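Local coordinates for protein CRISPR-associated endonuclease Cas3-HD (Methanocaldococcus jannaschii, PDB 3S4L) that cleaves single-stranded DNA, with magnesium as cofactor, and single-stranded RNA as the HD nuclease of a CRISPR antiviral defence system, at residues A[69-74]-A[154-159]; A[38-43]-A[53-58]. All coordinates share one frame; numbering follows the deposited sequence.

Contact 1 (A[69-74]-A[154-159]); sequences GKASKI and GMIEDF
Ala71 CB sits among three side chains of 154-159. Met155 CE is 3.9 Å from Ala71 CB, and Ile156 CG1 is 4.0 Å from Ala71 CB. The ring of Phe159 comes in obliquely, with CD1 as its nearest atom. Met155 is folded back on itself. Its chi1, -49°, sets CG over the centre of the Phe159 ring. The bends at chi2, -51°, and chi3, -83°, then curl the chain back and bring CE against Ala71. The methionine lies between the ring and the 3-10 turn at 69-71. Tyr98 of helix 91-107 touches both Met155 and Phe159 and extends this apolar patch.

Beside the patch the two backbones run close, and Ser72 and Met155 form a single beta bridge. Ile156 N donates to Ala71 O at 2.9 Å. In return, Lys73 N donates to Gly154 O at 2.8 Å. A CA-H...O contact accompanies each bond, from Met155 CA to Ala71 O and from Ser72 CA to Gly154 O.

Ser72 OG faces back into its own segment and bonds Gly69 O at 2.7 Å. That carbonyl also accepts from Ser72 N, so two donors hold the turn. At the exposed edge the aliphatic part of Lys73 lies along the backbone of 154-155, with Lys73 CG 3.3 Å from Met155 O. Gly154 has a positive phi, in a backbone conformation accessible mainly to glycine.

The arrangement is an isolated beta bridge, joining the residue after a 3-10 turn to a loop. It ties the link between metal ligand Asp67 and helix 73-80 to the loop before helix 159-167, near the metal site of the HD domain; the Ser72 side chain is about 6 Å from that of metal ligand His91.

Contact 2 (A[38-43]-A[53-58]); sequences TIKRAL and EKVDEF
Val55 presents both of its methyl groups to helix 36-43. Val55 CG1 meets Ile39 CG2 at 3.7 Å, the closest approach between the two segments. Val55 CG2 goes to Lys40, 3.9 Å from Lys40 CB and 4.0 Å from Lys40 CA. With chi1 at 170°, CG1 lies opposite the backbone N across the CA-CB bond, and the two methyls are shared between Ile39 and Lys40. The side chains of Ile39 and Val55 cross at a slant.

Lys40 contributes only the start of its chain. Its CG is anti to the backbone N, chi1 169°. The chain runs out extended as far as CE, bends at its last torsion, and holds NZ away from 53-58. There NZ makes a long, weak ion pair with Glu44.

The two short helical segments are close to perpendicular, at 95°, with their axes 9.8 Å apart. They belong to successive helices, 36-43 and 52-65, joined by a short connection in the mainly helical HD domain. They form a helix-loop-helix pair packed nearly at right angles, and no hydrogen bond crosses it.

Further along, Leu43 CD1 touches both Val55 and Phe58. Leu43 CD1 is 4.5 Å from Val55 CG2, and it stands at the same distance from Phe58 CD2, approaching the ring obliquely. These are looser contacts than those of Ile39.

Other helices close in around this pair. Leu211 of helix 204-215 touches Ile39 and Phe58, while Leu112 of helix 110-121 touches Leu43 and Phe58. On the far side of helix 52-65, Asp56 makes a salt bridge to Lys32 and a hydrogen bond to Trp28.

Overall arrangement
Contact 2 closes along the chain before contact 1 opens, and helices 52-65 and 73-80 follow each other. The two lie on opposite sides of the chain's centre, about 29 Å apart between centres, and do not touch. Contact 2 is the buried one and joins two helices by apolar contacts, with no hydrogen bond across. Contact 1 is partly buried: backbone hydrogen bonds bind a turn to a loop, an apolar cluster lies beside them, and a lysine forms the exposed border. Contact 1 lies closer to the metal ligands, whereas Phe58 of contact 2 is about 12 Å from metal ligand His123, measured between side chains. Helix 91-107 touches residues of both contacts.

Contact 1 (A[69-74]-A[154-159])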
loop_
_atom_site.group_PDB
_atom_site.type_symbol
_atom_site.label_atom_id
_atom_site.label_comp_id
_atom_site.label_asym_id
_atom_site.label_seq_id
_atom_site.Cartn_x
_atom_site.Cartn_y
_atom_site.Cartn_z
ATOM N N GLY A 69 -0.641 -5.564 -3.912
ATOM C CA GLY A 69 -1.431 -5.541 -5.137
ATOM C C GLY A 69 -0.814 -6.391 -6.244
ATOM O O GLY A 69 -1.501 -6.793 -7.198
ATOM N N LYS A 70 0.486 -6.670 -6.125
ATOM C CA LYS A 70 1.139 -7.557 -7.084
ATOM C C LYS A 70 0.619 -8.995 -6.992
ATOM O O LYS A 70 0.771 -9.781 -7.932
ATOM C CB LYS A 70 2.664 -7.525 -6.933
ATOM C CG LYS A 70 3.331 -6.233 -7.421
ATOM C CD LYS A 70 4.874 -6.293 -7.225
ATOM C CE LYS A 70 5.588 -5.022 -7.697
ATOM N NZ LYS A 70 7.076 -5.242 -7.835
ATOM N N ALA A 71 0.032 -9.358 -5.857
ATOM C CA ALA A 71 -0.537 -10.697 -5.754
ATOM C C ALA A 71 -1.874 -10.810 -6.500
ATOM O O ALA A 71 -2.563 -11.816 -6.366
ATOM C CB ALA A 71 -0.683 -11.136 -4.295
ATOM N N SER A 72 -2.230 -9.786 -7.284
ATOM C CA SER A 72 -3.377 -9.883 -8.213
ATOM C C SER A 72 -3.032 -10.885 -9.302
ATOM O O SER A 72 -1.909 -10.873 -9.811
ATOM C CB SER A 72 -3.673 -8.533 -8.878
ATOM O OG SER A 72 -3.987 -7.528 -7.922
ATOM N N LYS A 73 -3.977 -11.752 -9.663
ATOM C CA LYS A 73 -3.717 -12.742 -10.702
ATOM C C LYS A 73 -3.169 -12.128 -11.991
ATOM O O LYS A 73 -2.230 -12.658 -12.589
ATOM C CB LYS A 73 -4.951 -13.602 -10.962
ATOM C CG LYS A 73 -5.319 -14.412 -9.739
ATOM C CD LYS A 73 -6.261 -15.527 -10.067
ATOM C CE LYS A 73 -7.697 -15.085 -9.904
ATOM N NZ LYS A 73 -8.641 -16.195 -10.275
ATOM N N ILE A 74 -3.742 -11.000 -12.391
ATOM C CA ILE A 74 -3.318 -10.272 -13.584
ATOM C C ILE A 74 -1.841 -9.837 -13.456
ATOM O O ILE A 74 -1.024 -10.054 -14.361
ATOM C CB ILE A 74 -4.251 -9.046 -13.807
ATOM C CG1 ILE A 74 -3.731 -8.122 -14.904
ATOM C CG2 ILE A 74 -4.363 -8.237 -12.527
ATOM C CD1 ILE A 74 -3.720 -8.739 -16.287
ATOM N N GLY A 154 -9.079 -10.521 -9.358
ATOM C CA GLY A 154 -8.897 -11.217 -8.094
ATOM C C GLY A 154 -7.451 -11.492 -7.703
ATOM O O GLY A 154 -6.534 -11.425 -8.522
ATOM N N MET A 155 -7.253 -11.811 -6.432
ATOM C CA MET A 155 -5.946 -12.195 -5.926
ATOM C C MET A 155 -5.644 -13.647 -6.283
ATOM O O MET A 155 -6.552 -14.404 -6.639
ATOM C CB MET A 155 -5.891 -11.977 -4.406
ATOM C CG MET A 155 -6.378 -10.595 -3.988
ATOM S SD MET A 155 -5.561 -9.280 -4.933
ATOM C CE MET A 155 -4.023 -9.119 -3.987
ATOM N N ILE A 156 -4.369 -14.022 -6.195
ATOM C CA ILE A 156 -3.967 -15.410 -6.401
ATOM C C ILE A 156 -4.628 -16.319 -5.349
ATOM O O ILE A 156 -5.185 -15.837 -4.370
ATOM C CB ILE A 156 -2.415 -15.578 -6.399
ATOM C CG1 ILE A 156 -1.778 -14.841 -5.223
ATOM C CG2 ILE A 156 -1.807 -15.045 -7.677
ATOM C CD1 ILE A 156 -1.756 -15.635 -3.944
ATOM N N GLU A 157 -4.577 -17.629 -5.569
ATOM C CA GLU A 157 -5.187 -18.600 -4.665
ATOM C C GLU A 157 -4.532 -18.596 -3.280
ATOM O O GLU A 157 -5.219 -18.657 -2.255
ATOM C CB GLU A 157 -5.095 -20.003 -5.281
ATOM C CG GLU A 157 -5.777 -21.087 -4.473
ATOM C CD GLU A 157 -5.266 -22.477 -4.812
ATOM O OE1 GLU A 157 -5.548 -22.969 -5.932
ATOM O OE2 GLU A 157 -4.576 -23.076 -3.954
ATOM N N ASP A 158 -3.203 -18.526 -3.256
ATOM C CA ASP A 158 -2.448 -18.556 -2.007
ATOM C C ASP A 158 -2.670 -17.316 -1.132
ATOM O O ASP A 158 -2.131 -17.234 -0.034
ATOM C CB ASP A 158 -0.935 -18.682 -2.282
ATOM C CG ASP A 158 -0.558 -19.967 -3.016
ATOM O OD1 ASP A 158 -1.398 -20.892 -3.120
ATOM O OD2 ASP A 158 0.602 -20.058 -3.483
ATOM N N PHE A 159 -3.471 -16.364 -1.606
ATOM C CA PHE A 159 -3.466 -15.005 -1.048
ATOM C C PHE A 159 -3.538 -14.884 0.474
ATOM O O PHE A 159 -2.679 -14.244 1.090
ATOM C CB PHE A 159 -4.571 -14.144 -1.659
ATOM C CG PHE A 159 -4.585 -12.744 -1.129
ATOM C CD1 PHE A 159 -3.484 -11.912 -1.321
ATOM C CD2 PHE A 159 -5.684 -12.262 -0.416
ATOM C CE1 PHE A 159 -3.480 -10.608 -0.825
ATOM C CE2 PHE A 159 -5.694 -10.955 0.089
ATOM C CZ PHE A 159 -4.588 -10.123 -0.121
#

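Contact 2 (A[38-43]-A[53-58])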
loop_
_atom_site.group_PDB
_atom_site.type_symbol
_atom_site.label_atom_id
_atom_site.label_comp_id
_atom_site.label_asym_id
_atom_site.label_seq_id
_atom_site.Cartn_x
_atom_site.Cartn_y
_atom_site.Cartn_z
ATOM N N THR A 38 10.999 12.075 12.396
ATOM C CA THR A 38 10.369 12.909 11.374
ATOM C C THR A 38 8.971 12.406 11.066
ATOM O O THR A 38 8.019 13.176 11.020
ATOM C CB THR A 38 11.202 12.938 10.084
ATOM O OG1 THR A 38 12.517 13.420 10.389
ATOM C CG2 THR A 38 10.571 13.860 9.046
ATOM N N ILE A 39 8.846 11.104 10.872
ATOM C CA ILE A 39 7.543 10.512 10.626
ATOM C C ILE A 39 6.606 10.690 11.832
ATOM O O ILE A 39 5.437 11.016 11.659
ATOM C CB ILE A 39 7.680 9.034 10.279
ATOM C CG1 ILE A 39 8.586 8.864 9.055
ATOM C CG2 ILE A 39 6.313 8.426 10.023
ATOM C CD1 ILE A 39 8.988 7.429 8.793
ATOM N N LYS A 40 7.114 10.487 13.051
ATOM C CA LYS A 40 6.269 10.671 14.234
ATOM C C LYS A 40 5.702 12.085 14.307
ATOM O O LYS A 40 4.516 12.273 14.613
ATOM C CB LYS A 40 7.014 10.357 15.528
ATOM C CG LYS A 40 6.280 10.767 16.802
ATOM C CD LYS A 40 7.086 10.360 18.039
ATOM C CE LYS A 40 6.297 10.577 19.331
ATOM N NZ LYS A 40 6.158 12.015 19.661
ATOM N N ARG A 41 6.540 13.079 14.020
ATOM C CA ARG A 41 6.112 14.470 14.153
ATOM C C ARG A 41 5.238 14.956 12.987
ATOM O O ARG A 41 4.455 15.893 13.144
ATOM C CB ARG A 41 7.303 15.402 14.428
ATOM C CG ARG A 41 7.640 15.492 15.925
ATOM C CD ARG A 41 9.033 16.020 16.183
ATOM N NE ARG A 41 9.016 17.283 16.919
ATOM C CZ ARG A 41 8.760 17.399 18.221
ATOM N NH1 ARG A 41 8.482 16.323 18.950
ATOM N NH2 ARG A 41 8.771 18.599 18.797
ATOM N N ALA A 42 5.361 14.298 11.840
ATOM C CA ALA A 42 4.505 14.561 10.692
ATOM C C ALA A 42 3.098 14.063 10.985
ATOM O O ALA A 42 2.131 14.790 10.775
ATOM C CB ALA A 42 5.059 13.877 9.443
ATOM N N LEU A 43 2.994 12.818 11.455
ATOM C CA LEU A 43 1.724 12.266 11.932
ATOM C C LEU A 43 1.097 13.156 12.997
ATOM O O LEU A 43 -0.120 13.261 13.101
ATOM C CB LEU A 43 1.909 10.860 12.501
ATOM C CG LEU A 43 2.152 9.770 11.468
ATOM C CD1 LEU A 43 2.353 8.432 12.147
ATOM C CD2 LEU A 43 0.991 9.726 10.456
ATOM N N GLU A 53 7.750 3.382 18.792
ATOM C CA GLU A 53 7.609 1.971 18.463
ATOM C C GLU A 53 6.352 1.729 17.627
ATOM O O GLU A 53 6.331 0.855 16.758
ATOM C CB GLU A 53 7.616 1.107 19.729
ATOM C CG GLU A 53 8.976 0.485 20.039
ATOM C CD GLU A 53 9.415 0.692 21.485
ATOM O OE1 GLU A 53 9.819 -0.300 22.129
ATOM O OE2 GLU A 53 9.360 1.843 21.975
ATOM N N LYS A 54 5.307 2.507 17.884
ATOM C CA LYS A 54 4.087 2.402 17.087
ATOM C C LYS A 54 4.371 2.816 15.644
ATOM O O LYS A 54 3.951 2.147 14.696
ATOM C CB LYS A 54 2.982 3.283 17.676
ATOM C CG LYS A 54 1.856 2.507 18.319
ATOM C CD LYS A 54 2.405 1.378 19.165
ATOM N N VAL A 55 5.095 3.924 15.498
ATOM C CA VAL A 55 5.429 4.496 14.196
ATOM C C VAL A 55 6.231 3.511 13.383
ATOM O O VAL A 55 6.087 3.423 12.165
ATOM C CB VAL A 55 6.253 5.783 14.351
ATOM C CG1 VAL A 55 6.803 6.224 13.007
ATOM C CG2 VAL A 55 5.415 6.877 15.008
ATOM N N ASP A 56 7.069 2.757 14.082
ATOM C CA ASP A 56 7.895 1.730 13.469
ATOM C C ASP A 56 7.013 0.617 12.897
ATOM O O ASP A 56 7.135 0.239 11.725
ATOM C CB ASP A 56 8.883 1.183 14.531
ATOM C CG ASP A 56 9.958 0.274 13.941
ATOM O OD1 ASP A 56 10.062 0.182 12.700
ATOM O OD2 ASP A 56 10.717 -0.340 14.719
ATOM N N GLU A 57 6.129 0.083 13.736
ATOM C CA GLU A 57 5.174 -0.934 13.302
ATOM C C GLU A 57 4.377 -0.442 12.105
ATOM O O GLU A 57 4.158 -1.186 11.153
ATOM C CB GLU A 57 4.205 -1.277 14.432
ATOM C CG GLU A 57 4.865 -1.826 15.670
ATOM C CD GLU A 57 3.934 -1.815 16.866
ATOM O OE1 GLU A 57 2.710 -1.986 16.665
ATOM O OE2 GLU A 57 4.424 -1.625 18.005
ATOM N N PHE A 58 3.920 0.804 12.182
ATOM C CA PHE A 58 3.127 1.406 11.115
ATOM C C PHE A 58 3.925 1.396 9.810
ATOM O O PHE A 58 3.420 0.966 8.775
ATOM C CB PHE A 58 2.674 2.822 11.525
ATOM C CG PHE A 58 2.115 3.656 10.399
ATOM C CD1 PHE A 58 0.812 3.469 9.953
ATOM C CD2 PHE A 58 2.884 4.651 9.804
ATOM C CE1 PHE A 58 0.281 4.250 8.923
ATOM C CE2 PHE A 58 2.369 5.435 8.762
ATOM C CZ PHE A 58 1.056 5.238 8.326
#